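Local coordinates for protein phosphatase Slingshot homolog 2 (Homo sapiens, PDB 2NT2), which dephosphorylates and activates the actin-depolymerising factor cofilin through its dual-specificity phosphatase domain, the part present here, and so regulates actin filament dynamics, at residues Pro4-Ile7 with Val11-Gly14; Ile40-Pro45 with Tyr50-Val55; Lys76-Gly81 with Met104-Trp109; Val99-Met104 with Glu136-Ile141; Tyr117-Glu120 with Val124-Pro127. The protein carries 1 engineered substitution. One frame throughout, in Å; residues are numbered along the deposited sequence.

Overall arrangement
Interactions 1, 4 and 5 are buried and touch one another, whereas interactions 2 and 3 lie at the surface. Interactions 1 and 2 sit at the two outermost strands of the five-stranded sheet, their centres about 16 Å apart: a backbone-bonded hairpin at one edge, and at the other a loop held by side-chain amides and a tyrosine hydroxyl. Helix 94-107 serves both interaction 3, a single long ion pair near its end, and interaction 4, an apolar helix pair; they share Met104. Interaction 5 mixes methyl packing with weak polar contact, and its Val118 and Thr125 pack on Leu13 of interaction 1, while Val118 also meets Ile100 of interaction 4.

Interaction 1: residues Pro4-Ile7 with Val11-Gly14; sequences PTQI and VFLG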
# COMPACT_ATOMS: atom_id res chain seq x y z
N PRO A 4 9.38 5.10 6.71
CA PRO A 4 8.33 4.19 6.23
C PRO A 4 7.90 3.28 7.38
O PRO A 4 8.68 3.02 8.29
CB PRO A 4 9.02 3.36 5.15
CG PRO A 4 10.47 3.46 5.47
CD PRO A 4 10.67 4.84 6.04
N THR A 5 6.65 2.83 7.35
CA THR A 5 6.15 2.04 8.48
C THR A 5 6.03 0.58 8.09
O THR A 5 5.31 0.25 7.15
CB THR A 5 4.79 2.55 8.98
OG1 THR A 5 4.86 3.95 9.26
CG2 THR A 5 4.43 1.87 10.29
N GLN A 6 6.73 -0.29 8.83
CA GLN A 6 6.63 -1.72 8.57
C GLN A 6 5.30 -2.26 9.06
O GLN A 6 4.97 -2.15 10.24
CB GLN A 6 7.78 -2.50 9.23
CG GLN A 6 7.97 -3.88 8.61
CD GLN A 6 9.24 -4.58 9.03
OE1 GLN A 6 9.91 -4.19 9.98
NE2 GLN A 6 9.58 -5.65 8.31
N ILE A 7 4.53 -2.84 8.14
CA ILE A 7 3.22 -3.36 8.56
C ILE A 7 3.22 -4.88 8.60
O ILE A 7 2.61 -5.49 9.48
CB ILE A 7 2.11 -2.84 7.64
CG1 ILE A 7 2.17 -1.32 7.45
CG2 ILE A 7 0.75 -3.27 8.15
CD1 ILE A 7 2.17 -0.55 8.76
N VAL A 11 6.10 -5.87 4.05
CA VAL A 11 5.31 -4.71 3.62
C VAL A 11 5.64 -3.46 4.41
O VAL A 11 5.57 -3.46 5.65
CB VAL A 11 3.79 -4.95 3.73
CG1 VAL A 11 3.00 -3.71 3.33
CG2 VAL A 11 3.36 -6.15 2.90
N PHE A 12 5.98 -2.39 3.70
CA PHE A 12 6.14 -1.08 4.33
C PHE A 12 5.09 -0.11 3.78
O PHE A 12 4.76 -0.19 2.60
CB PHE A 12 7.54 -0.51 4.12
CG PHE A 12 8.58 -1.07 5.08
CD1 PHE A 12 9.25 -2.25 4.80
CD2 PHE A 12 8.86 -0.41 6.27
CE1 PHE A 12 10.18 -2.76 5.67
CE2 PHE A 12 9.79 -0.91 7.15
CZ PHE A 12 10.46 -2.09 6.86
N LEU A 13 4.64 0.79 4.64
CA LEU A 13 3.72 1.86 4.26
C LEU A 13 4.39 3.22 4.43
O LEU A 13 4.89 3.54 5.51
CB LEU A 13 2.46 1.76 5.11
CG LEU A 13 1.35 2.78 4.82
CD1 LEU A 13 0.86 2.59 3.39
CD2 LEU A 13 0.22 2.66 5.82
N GLY A 14 4.44 4.06 3.38
CA GLY A 14 5.20 5.29 3.48
C GLY A 14 4.80 6.39 2.52
O GLY A 14 3.75 6.37 1.89
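The beta hairpin of strands 5-8 and 11-14 makes one edge of the central phosphatase sheet, and Thr5 and Leu13 form an antiparallel hydrogen-bonded pair in it. Thr5 N gives its hydrogen to Leu13 O at 2.6 Å, and Leu13 N returns one to Thr5 O at 2.7 Å. A third bond, from Ile7 N to Val11 O (2.8 Å), continues the pairing.

Between these bonds lies the non-hydrogen-bonded pair Gln6 and Phe12. Gln6 covers one face of the Phe12 ring, with CG 3.8 Å from the centroid, a CH-pi contact displaced toward the rim. The Gln6 amide plane is 15° from that of the ring, and NE2 is bonded to Glu9 O. With Phe12 CG beside its backbone N (chi1 -81°), the ring reaches back to the neighbouring strand, where Pro4 CB approaches Phe12 CD2 to 3.9 Å. Replacing Phe12 by an alanine would remove the ring, and the Gln6 methylenes would probably lose their CH-pi partner while Pro4 CB lost one of its neighbours.

On the other face Ile7 CG1 meets Leu13 CB at 3.9 Å, and Thr5 OG1 bonds to Arg122. Leu13 packs on helix 94-107, its side chain about 6 Å from that of Ser88, engineered at the phosphocysteine position. Backbone bonds thus set the register, an aromatic ring packs against Gln6 and Pro4, and aliphatics join the other face to helices.

Interaction 2: residues Ile40-Pro45 with Tyr50-Val55; sequences IDNFFP and YHNIRV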
# COMPACT_ATOMS: atom_id res chain seq x y z
N ILE A 40 3.41 11.06 -8.59
CA ILE A 40 4.77 10.90 -8.06
C ILE A 40 5.55 9.92 -8.93
O ILE A 40 5.01 8.92 -9.40
CB ILE A 40 4.78 10.44 -6.60
CG1 ILE A 40 4.26 11.51 -5.62
CG2 ILE A 40 6.15 9.98 -6.16
CD1 ILE A 40 2.80 11.29 -5.31
N ASP A 41 6.82 10.23 -9.12
CA ASP A 41 7.70 9.44 -9.97
C ASP A 41 8.22 8.18 -9.29
O ASP A 41 8.21 8.08 -8.06
CB ASP A 41 8.88 10.32 -10.42
CG ASP A 41 8.39 11.54 -11.18
OD1 ASP A 41 8.72 12.68 -10.79
OD2 ASP A 41 7.64 11.37 -12.16
N ASN A 42 8.69 7.26 -10.12
CA ASN A 42 9.55 6.15 -9.81
C ASN A 42 11.00 6.65 -9.75
O ASN A 42 11.66 6.79 -10.77
CB ASN A 42 9.46 5.05 -10.86
CG ASN A 42 8.14 4.32 -10.90
OD1 ASN A 42 7.95 3.43 -11.73
ND2 ASN A 42 7.23 4.67 -10.00
N PHE A 43 11.46 6.97 -8.55
CA PHE A 43 12.74 7.62 -8.34
C PHE A 43 13.93 6.79 -8.78
O PHE A 43 14.94 7.35 -9.24
CB PHE A 43 12.89 7.99 -6.85
CG PHE A 43 11.84 9.01 -6.42
CD1 PHE A 43 11.85 10.30 -6.93
CD2 PHE A 43 10.86 8.67 -5.51
CE1 PHE A 43 10.90 11.23 -6.54
CE2 PHE A 43 9.90 9.59 -5.12
CZ PHE A 43 9.92 10.87 -5.64
N PHE A 44 13.89 5.47 -8.63
CA PHE A 44 15.10 4.68 -8.90
C PHE A 44 14.87 3.52 -9.85
O PHE A 44 15.05 2.35 -9.48
CB PHE A 44 15.69 4.17 -7.57
CG PHE A 44 15.71 5.23 -6.48
CD1 PHE A 44 14.79 5.20 -5.44
CD2 PHE A 44 16.64 6.26 -6.52
CE1 PHE A 44 14.80 6.17 -4.46
CE2 PHE A 44 16.65 7.24 -5.54
CZ PHE A 44 15.73 7.19 -4.51
N PRO A 45 14.49 3.78 -11.09
CA PRO A 45 14.35 2.67 -12.05
C PRO A 45 15.71 2.05 -12.35
O PRO A 45 16.66 2.76 -12.67
CB PRO A 45 13.76 3.33 -13.29
CG PRO A 45 13.27 4.67 -12.85
CD PRO A 45 14.17 5.07 -11.71
N TYR A 50 9.16 -1.80 -9.96
CA TYR A 50 8.04 -0.91 -9.70
C TYR A 50 6.71 -1.45 -10.21
O TYR A 50 6.66 -2.15 -11.22
CB TYR A 50 8.28 0.47 -10.33
CG TYR A 50 9.29 1.30 -9.57
CD1 TYR A 50 10.62 1.33 -9.97
CD2 TYR A 50 8.92 2.04 -8.45
CE1 TYR A 50 11.55 2.08 -9.28
CE2 TYR A 50 9.85 2.79 -7.76
CZ TYR A 50 11.17 2.80 -8.18
OH TYR A 50 12.10 3.55 -7.51
N HIS A 51 5.65 -1.08 -9.49
CA HIS A 51 4.28 -1.24 -9.96
C HIS A 51 3.49 0.03 -9.67
O HIS A 51 3.51 0.55 -8.55
CB HIS A 51 3.59 -2.45 -9.34
CG HIS A 51 2.34 -2.86 -10.07
ND1 HIS A 51 2.34 -3.83 -11.04
CD2 HIS A 51 1.06 -2.43 -9.98
CE1 HIS A 51 1.12 -3.99 -11.52
NE2 HIS A 51 0.32 -3.15 -10.89
N ASN A 52 2.80 0.56 -10.67
CA ASN A 52 2.17 1.87 -10.52
C ASN A 52 0.66 1.81 -10.67
O ASN A 52 0.13 1.16 -11.57
CB ASN A 52 2.79 2.84 -11.54
CG ASN A 52 4.24 3.14 -11.22
OD1 ASN A 52 4.56 4.20 -10.69
ND2 ASN A 52 5.13 2.19 -11.52
N ILE A 53 -0.03 2.47 -9.75
CA ILE A 53 -1.48 2.58 -9.70
C ILE A 53 -1.85 4.06 -9.86
O ILE A 53 -1.95 4.81 -8.89
CB ILE A 53 -2.05 2.01 -8.39
CG1 ILE A 53 -1.73 0.55 -8.10
CG2 ILE A 53 -3.55 2.29 -8.28
CD1 ILE A 53 -1.88 -0.50 -9.17
N ARG A 54 -1.99 4.45 -11.11
CA ARG A 54 -1.93 5.83 -11.57
C ARG A 54 -3.25 6.57 -11.37
O ARG A 54 -4.01 6.82 -12.29
CB ARG A 54 -1.49 5.84 -13.04
CG ARG A 54 -0.43 4.77 -13.29
CD ARG A 54 0.59 5.20 -14.32
NE ARG A 54 0.96 4.09 -15.20
CZ ARG A 54 0.14 3.54 -16.09
NH1 ARG A 54 -1.11 3.97 -16.23
NH2 ARG A 54 0.56 2.53 -16.85
N VAL A 55 -3.45 6.92 -10.11
CA VAL A 55 -4.70 7.35 -9.53
C VAL A 55 -4.51 8.55 -8.61
O VAL A 55 -3.46 8.70 -7.98
CB VAL A 55 -5.29 6.16 -8.73
CG1 VAL A 55 -5.49 6.55 -7.27
CG2 VAL A 55 -6.56 5.65 -9.37
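One face of the Tyr50 ring is covered by Asn42, whose CB stands over the ring centre, 3.7 Å from the centroid, while Phe44 O lies in the ring plane at an edge. The Asn42 amide is stacked on the same ring, the two planes 12° apart. This surface contact folds the loop after strand 30-35 back onto strand 49-52, an outermost strand of the phosphatase sheet.

Asparagine suits the place of Asn42 because a flat amide can lie on an aromatic and still use its edges for hydrogen bonds. With CG beside the backbone N (chi1 -68°), it faces the amide of Asn52, and the two form a reciprocal pair: Asn42 ND2 gives to Asn52 OD1 at 2.8 Å, and Asn52 ND2 gives to Asn42 OD1 at 3.1 Å. Each oxygen receives its donor on a lone pair in the carbonyl plane. The amides are nevertheless twisted by 36° from each other, and each acceptor sits somewhat out of the donor's amide plane. Both asparagines also touch Asn35 of strand 30-35.

At the far end of the ring, tyrosine supplies a hydroxyl to fasten the loop backbone: Tyr50 OH accepts the Phe44 N hydrogen at 2.9 Å. A leucine in place of Tyr50 would probably leave Phe44 N without this acceptor and remove the flat surface on which the Asn42 amide stacks. The same Tyr50 OH lies 3.6 Å from Phe44 CB.

Interaction 3: residues Lys76-Gly81 with Met104-Trp109; sequences KAKKHG and MKEYGW
Glu106 OE1 faces Lys78 NZ across the gap between helices 67-79 and 94-107, at 3.8 Å: a long salt bridge, and the one direct contact between residues 76-81 and 104-109. The same carboxylate oxygen lies close to Tyr102 OH, a polar pair whose nature is not decided. At this separation from Lys78 the attraction is probably mostly electrostatic, without a directed hydrogen bond.

The two side chains approach from opposite directions to span backbones whose nearest CA atoms, those of Lys78 and Glu106, are 11.7 Å apart. Glu106 has CG anti to its backbone N (chi1 179°) and then bends at chi2, which turns OE1 toward Lys78, while the chain also packs on Tyr71. Lysine, with four methylenes, suits the longer part of the crossing, although its chain bends at chi3. Since Lys78 is exposed, solvent probably weakens the pairing of charges. Glu106 CG also lies over one face of the Tyr107 ring, 3.5 Å above its plane and displaced toward the rim.

Neighbouring side chains carry other contacts of these helices. Lys105 makes a cation-pi contact with Tyr71, and Tyr107 meets Phe8 edge-to-face.

Helix 67-79 finishes in a Schellman motif: Gly81 N bonds to Lys78 O at 2.8 Å and Ser82 N reaches back to Ala77 O. Gly81, the C-prime residue, has positive phi, a conformation readily adopted without a side chain. The arrangement is thus a surface ion pair between two helices of the phosphatase domain, one of them ended by a Schellman motif.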
# COMPACT_ATOMS: atom_id res chain seq x y z
N LYS A 76 3.97 -11.00 -4.85
CA LYS A 76 5.19 -11.22 -5.61
C LYS A 76 6.42 -10.92 -4.77
O LYS A 76 7.38 -11.69 -4.76
CB LYS A 76 5.18 -10.35 -6.87
CG LYS A 76 6.46 -10.40 -7.68
CD LYS A 76 6.32 -9.57 -8.95
CE LYS A 76 7.25 -10.06 -10.05
NZ LYS A 76 7.02 -9.32 -11.32
N ALA A 77 6.40 -9.82 -4.03
CA ALA A 77 7.55 -9.44 -3.21
C ALA A 77 7.91 -10.56 -2.23
O ALA A 77 9.02 -11.08 -2.25
CB ALA A 77 7.30 -8.14 -2.47
N LYS A 78 6.94 -10.94 -1.41
CA LYS A 78 7.08 -12.06 -0.48
C LYS A 78 7.60 -13.31 -1.18
O LYS A 78 8.42 -14.04 -0.64
CB LYS A 78 5.74 -12.35 0.19
CG LYS A 78 5.30 -13.80 0.23
CD LYS A 78 3.79 -13.93 0.36
CE LYS A 78 3.18 -14.45 -0.93
NZ LYS A 78 1.78 -14.91 -0.73
N LYS A 79 7.08 -13.56 -2.38
CA LYS A 79 7.40 -14.79 -3.11
C LYS A 79 8.91 -14.93 -3.25
O LYS A 79 9.49 -15.97 -2.96
CB LYS A 79 6.72 -14.77 -4.48
CG LYS A 79 6.87 -16.05 -5.27
CD LYS A 79 6.01 -16.03 -6.52
CE LYS A 79 6.53 -17.02 -7.56
NZ LYS A 79 5.53 -17.29 -8.63
N HIS A 80 9.55 -13.84 -3.68
CA HIS A 80 10.99 -13.85 -3.89
C HIS A 80 11.75 -13.52 -2.61
O HIS A 80 12.92 -13.14 -2.68
CB HIS A 80 11.37 -12.88 -5.01
CG HIS A 80 10.79 -13.31 -6.33
ND1 HIS A 80 10.76 -14.62 -6.75
CD2 HIS A 80 10.23 -12.59 -7.33
CE1 HIS A 80 10.20 -14.70 -7.94
NE2 HIS A 80 9.87 -13.47 -8.32
N GLY A 81 11.10 -13.68 -1.46
CA GLY A 81 11.73 -13.42 -0.19
C GLY A 81 12.21 -12.00 -0.02
O GLY A 81 13.29 -11.76 0.54
N MET A 104 -6.71 -7.57 4.68
CA MET A 104 -8.02 -8.23 4.68
C MET A 104 -7.99 -9.48 3.81
O MET A 104 -8.34 -10.58 4.22
CB MET A 104 -9.09 -7.28 4.13
CG MET A 104 -9.54 -6.19 5.07
SD MET A 104 -10.48 -4.88 4.25
CE MET A 104 -11.97 -5.76 3.78
N LYS A 105 -7.53 -9.28 2.57
CA LYS A 105 -7.43 -10.38 1.62
C LYS A 105 -6.45 -11.45 2.09
O LYS A 105 -6.79 -12.64 2.15
CB LYS A 105 -6.98 -9.85 0.25
CG LYS A 105 -7.08 -10.91 -0.84
CD LYS A 105 -7.37 -10.30 -2.20
CE LYS A 105 -6.94 -11.25 -3.31
NZ LYS A 105 -7.53 -12.61 -3.12
N GLU A 106 -5.24 -11.04 2.41
CA GLU A 106 -4.13 -11.94 2.71
C GLU A 106 -4.35 -12.74 3.98
O GLU A 106 -4.22 -13.97 3.97
CB GLU A 106 -2.82 -11.15 2.79
CG GLU A 106 -1.58 -11.94 3.11
CD GLU A 106 -1.28 -13.06 2.13
OE1 GLU A 106 -0.96 -12.80 0.95
OE2 GLU A 106 -1.38 -14.23 2.54
N TYR A 107 -4.66 -12.07 5.10
CA TYR A 107 -4.78 -12.83 6.35
C TYR A 107 -6.24 -13.06 6.73
O TYR A 107 -6.52 -13.65 7.77
CB TYR A 107 -4.01 -12.13 7.47
CG TYR A 107 -2.57 -11.83 7.06
CD1 TYR A 107 -2.10 -10.52 7.04
CD2 TYR A 107 -1.70 -12.84 6.69
CE1 TYR A 107 -0.80 -10.24 6.67
CE2 TYR A 107 -0.40 -12.57 6.31
CZ TYR A 107 0.05 -11.26 6.30
OH TYR A 107 1.34 -10.98 5.93
N GLY A 108 -7.14 -12.60 5.87
CA GLY A 108 -8.57 -12.77 6.05
C GLY A 108 -9.11 -11.99 7.24
O GLY A 108 -10.00 -12.44 7.95
N TRP A 109 -8.55 -10.81 7.45
CA TRP A 109 -8.89 -9.94 8.56
C TRP A 109 -10.15 -9.13 8.34
O TRP A 109 -10.40 -8.64 7.24
CB TRP A 109 -7.69 -9.00 8.80
CG TRP A 109 -6.59 -9.68 9.55
CD1 TRP A 109 -6.55 -10.97 9.96
CD2 TRP A 109 -5.36 -9.07 9.97
NE1 TRP A 109 -5.37 -11.22 10.62
CE2 TRP A 109 -4.62 -10.07 10.64
CE3 TRP A 109 -4.82 -7.79 9.84
CZ2 TRP A 109 -3.36 -9.82 11.18
CZ3 TRP A 109 -3.57 -7.55 10.38
CH2 TRP A 109 -2.86 -8.56 11.04

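Interaction 4: residues Val99-Met104 with Glu136-Ile141; sequences VIAYAM and EEYQGI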
# COMPACT_ATOMS: atom_id res chain seq x y z
N VAL A 99 -2.92 -0.94 1.62
CA VAL A 99 -2.33 -1.84 2.61
C VAL A 99 -3.41 -2.50 3.45
O VAL A 99 -3.35 -3.69 3.76
CB VAL A 99 -1.34 -1.10 3.53
CG1 VAL A 99 -1.02 -1.97 4.74
CG2 VAL A 99 -0.07 -0.74 2.78
N ILE A 100 -4.45 -1.75 3.82
CA ILE A 100 -5.51 -2.33 4.64
C ILE A 100 -6.22 -3.45 3.88
O ILE A 100 -6.50 -4.50 4.44
CB ILE A 100 -6.53 -1.28 5.10
CG1 ILE A 100 -6.01 -0.30 6.15
CG2 ILE A 100 -7.79 -1.98 5.60
CD1 ILE A 100 -6.46 1.13 5.98
N ALA A 101 -6.51 -3.21 2.60
CA ALA A 101 -7.16 -4.17 1.73
C ALA A 101 -6.33 -5.43 1.58
O ALA A 101 -6.86 -6.54 1.60
CB ALA A 101 -7.42 -3.56 0.36
N TYR A 102 -5.02 -5.28 1.40
CA TYR A 102 -4.18 -6.47 1.24
C TYR A 102 -4.26 -7.37 2.47
O TYR A 102 -4.38 -8.58 2.35
CB TYR A 102 -2.72 -6.07 0.97
CG TYR A 102 -1.77 -7.24 1.01
CD1 TYR A 102 -1.69 -8.13 -0.06
CD2 TYR A 102 -0.94 -7.47 2.10
CE1 TYR A 102 -0.82 -9.20 -0.05
CE2 TYR A 102 -0.07 -8.54 2.13
CZ TYR A 102 -0.01 -9.40 1.05
OH TYR A 102 0.86 -10.47 1.08
N ALA A 103 -4.21 -6.77 3.65
CA ALA A 103 -4.29 -7.50 4.91
C ALA A 103 -5.62 -8.22 5.07
O ALA A 103 -5.67 -9.38 5.51
CB ALA A 103 -4.05 -6.56 6.08
N MET A 104 -6.71 -7.57 4.68
CA MET A 104 -8.02 -8.23 4.68
C MET A 104 -7.99 -9.48 3.81
O MET A 104 -8.34 -10.58 4.22
CB MET A 104 -9.09 -7.28 4.13
CG MET A 104 -9.54 -6.19 5.07
SD MET A 104 -10.48 -4.88 4.25
CE MET A 104 -11.97 -5.76 3.78
N GLU A 136 -15.08 -1.09 2.84
CA GLU A 136 -16.31 -1.72 3.30
C GLU A 136 -16.91 -2.59 2.20
O GLU A 136 -17.38 -3.70 2.45
CB GLU A 136 -17.35 -0.68 3.69
CG GLU A 136 -17.17 -0.02 5.05
CD GLU A 136 -18.10 1.17 5.22
OE1 GLU A 136 -19.13 1.23 4.50
OE2 GLU A 136 -17.78 2.03 6.07
N GLU A 137 -16.90 -2.07 0.97
CA GLU A 137 -17.34 -2.90 -0.15
C GLU A 137 -16.45 -4.14 -0.26
O GLU A 137 -16.95 -5.26 -0.30
CB GLU A 137 -17.34 -2.12 -1.47
CG GLU A 137 -17.97 -2.89 -2.62
CD GLU A 137 -18.29 -2.05 -3.83
OE1 GLU A 137 -18.72 -2.65 -4.85
OE2 GLU A 137 -18.12 -0.82 -3.78
N TYR A 138 -15.15 -3.90 -0.30
CA TYR A 138 -14.14 -4.95 -0.48
C TYR A 138 -14.40 -6.09 0.49
O TYR A 138 -14.44 -7.26 0.10
CB TYR A 138 -12.75 -4.37 -0.27
CG TYR A 138 -11.60 -5.24 -0.71
CD1 TYR A 138 -11.57 -5.80 -1.97
CD2 TYR A 138 -10.53 -5.50 0.15
CE1 TYR A 138 -10.52 -6.60 -2.39
CE2 TYR A 138 -9.47 -6.29 -0.26
CZ TYR A 138 -9.47 -6.84 -1.52
OH TYR A 138 -8.43 -7.63 -1.94
N GLN A 139 -14.63 -5.73 1.74
CA GLN A 139 -15.04 -6.67 2.77
C GLN A 139 -16.21 -7.52 2.31
O GLN A 139 -16.13 -8.75 2.30
CB GLN A 139 -15.41 -5.90 4.04
CG GLN A 139 -15.75 -6.79 5.24
CD GLN A 139 -15.87 -5.94 6.49
OE1 GLN A 139 -16.58 -4.94 6.49
NE2 GLN A 139 -15.16 -6.34 7.54
N GLY A 140 -17.30 -6.86 1.90
CA GLY A 140 -18.46 -7.57 1.40
C GLY A 140 -18.10 -8.46 0.22
O GLY A 140 -18.58 -9.58 0.11
N ILE A 141 -17.24 -7.96 -0.67
CA ILE A 141 -16.85 -8.75 -1.82
C ILE A 141 -16.03 -9.96 -1.38
O ILE A 141 -16.22 -11.09 -1.85
CB ILE A 141 -16.05 -7.93 -2.85
CG1 ILE A 141 -16.87 -6.87 -3.57
CG2 ILE A 141 -15.38 -8.87 -3.85
CD1 ILE A 141 -16.08 -5.69 -4.10
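Ala101 and Met104 on one helix meet Tyr138 and Gln139 on another, in the nearly parallel packing of helices 94-107 and 129-143 within the helical part of the phosphatase fold. The axes of the two short segments run 17° apart at a closest distance of 10.6 Å. Ala101 CB lies 3.5 Å from Tyr138 CE2; the small methyl lets the ring come close to the helix backbone. Met104 reaches farther, its CE 3.9 Å from Tyr138 CD2 and 3.4 Å from Gln139 CA. Its sulfur is at the edge of the ring, 5.5 Å from the centroid, a Met-aromatic contact.

The torsions place these groups. Tyr138 CG is anti to the backbone N (chi1 -168°), sending the ring across to the facing helix, while Met104 turns at chi3 to bring its methyl onto the Gln139 backbone. A flexible, unbranched thioether can follow this uneven surface.

Farther out, Trp67 meets the Tyr138 ring edge-to-face and also touches Ala101, so helix 67-79 flanks the pair. Leu135 packs on Ala101, and Leu142 on Met104. At the ring edge, in its plane, Ala101 O lies 3.2 Å from Tyr138 CE2.

Interaction 5: residues Tyr117-Glu120 with Val124-Pro127; sequences YVKE and VTKP
The chain leaves helix 111-121 and turns back past it, bringing Thr125 CA to 5.7 Å from Lys119 CA, without residues 124-127 forming a regular helix or strand. The loop leading to helix 129-143 is thereby folded onto the preceding helix, with the Thr125 side chain about 9 Å from that of Ser88, engineered at the phosphocysteine position.

The Thr125 methyl packs on Val118, with Thr125 CG2 3.7 Å from Val118 CG1. Val118 also touches Leu13 and Ile100, and Thr125 touches Leu13 and Ala96, joining the contact to the sheet and to helix 94-107. The beta-branched valine offers two methyls for two directions of packing.

The other branch, OG1, lies against the Lys119 chain, 3.3 Å from Lys119 CD. The hydroxyl takes the hindered position between its own backbone N and carbonyl carbon (chi1 53°), and its hydrogen bond is with Arg122 O. Lys119 bends at chi2 and runs across the threonine, so that NZ comes 3.4 Å from Thr125 O, a weak hydrogen bond; its stronger partner is Thr123 O. Lysine suits this place, since its methylenes can cover the loop while the ammonium group reaches backbone carbonyls.

Both branches of Thr125 are therefore used: the buried methyl completes an apolar patch, the hydroxyl is satisfied by Arg122 O, just past the helix, and the lysine ammonium probably offsets the negative ends of two carbonyls.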
# COMPACT_ATOMS: atom_id res chain seq x y z
N TYR A 117 -5.25 -2.49 12.87
CA TYR A 117 -3.89 -3.00 12.85
C TYR A 117 -2.96 -1.96 12.22
O TYR A 117 -1.92 -1.61 12.76
CB TYR A 117 -3.82 -4.32 12.08
CG TYR A 117 -2.43 -4.92 12.01
CD1 TYR A 117 -1.93 -5.68 13.06
CD2 TYR A 117 -1.63 -4.72 10.89
CE1 TYR A 117 -0.66 -6.23 12.98
CE2 TYR A 117 -0.36 -5.27 10.82
CZ TYR A 117 0.12 -6.02 11.87
OH TYR A 117 1.38 -6.58 11.81
N VAL A 118 -3.39 -1.46 11.06
CA VAL A 118 -2.60 -0.49 10.31
C VAL A 118 -2.59 0.87 11.00
O VAL A 118 -1.56 1.55 11.00
CB VAL A 118 -3.13 -0.33 8.87
CG1 VAL A 118 -2.35 0.76 8.15
CG2 VAL A 118 -3.06 -1.65 8.11
N LYS A 119 -3.71 1.27 11.59
CA LYS A 119 -3.79 2.59 12.22
C LYS A 119 -2.85 2.68 13.41
O LYS A 119 -2.24 3.72 13.65
CB LYS A 119 -5.22 2.91 12.65
CG LYS A 119 -5.35 4.17 13.49
CD LYS A 119 -5.23 5.42 12.64
CE LYS A 119 -5.81 6.63 13.35
NZ LYS A 119 -5.47 7.92 12.68
N GLU A 120 -2.73 1.59 14.15
CA GLU A 120 -1.90 1.50 15.34
C GLU A 120 -0.44 1.79 15.03
O GLU A 120 0.22 2.53 15.76
CB GLU A 120 -2.02 0.12 15.98
CG GLU A 120 -2.41 0.18 17.45
CD GLU A 120 -1.90 -1.01 18.23
OE1 GLU A 120 -0.72 -0.99 18.65
OE2 GLU A 120 -2.68 -1.96 18.45
N VAL A 124 -0.91 8.25 11.21
CA VAL A 124 -1.43 9.26 10.29
C VAL A 124 -2.33 8.64 9.23
O VAL A 124 -2.97 9.37 8.46
CB VAL A 124 -0.33 10.08 9.59
CG1 VAL A 124 0.28 11.08 10.55
CG2 VAL A 124 0.74 9.18 9.00
N THR A 125 -2.40 7.31 9.18
CA THR A 125 -3.27 6.63 8.23
C THR A 125 -4.70 7.17 8.28
O THR A 125 -5.33 7.24 9.33
CB THR A 125 -3.33 5.11 8.45
OG1 THR A 125 -3.68 4.84 9.81
CG2 THR A 125 -1.97 4.48 8.19
N LYS A 126 -5.20 7.54 7.11
CA LYS A 126 -6.52 8.17 7.01
C LYS A 126 -7.02 8.08 5.57
O LYS A 126 -6.90 9.03 4.80
CB LYS A 126 -6.43 9.62 7.48
CG LYS A 126 -7.67 10.45 7.19
CD LYS A 126 -7.81 11.59 8.19
CE LYS A 126 -9.26 12.02 8.37
NZ LYS A 126 -9.79 11.66 9.71
N PRO A 127 -7.56 6.92 5.22
CA PRO A 127 -8.15 6.76 3.88
C PRO A 127 -9.23 7.81 3.65
O PRO A 127 -9.97 8.18 4.56
CB PRO A 127 -8.73 5.35 3.93
CG PRO A 127 -7.91 4.64 4.96
CD PRO A 127 -7.64 5.68 6.02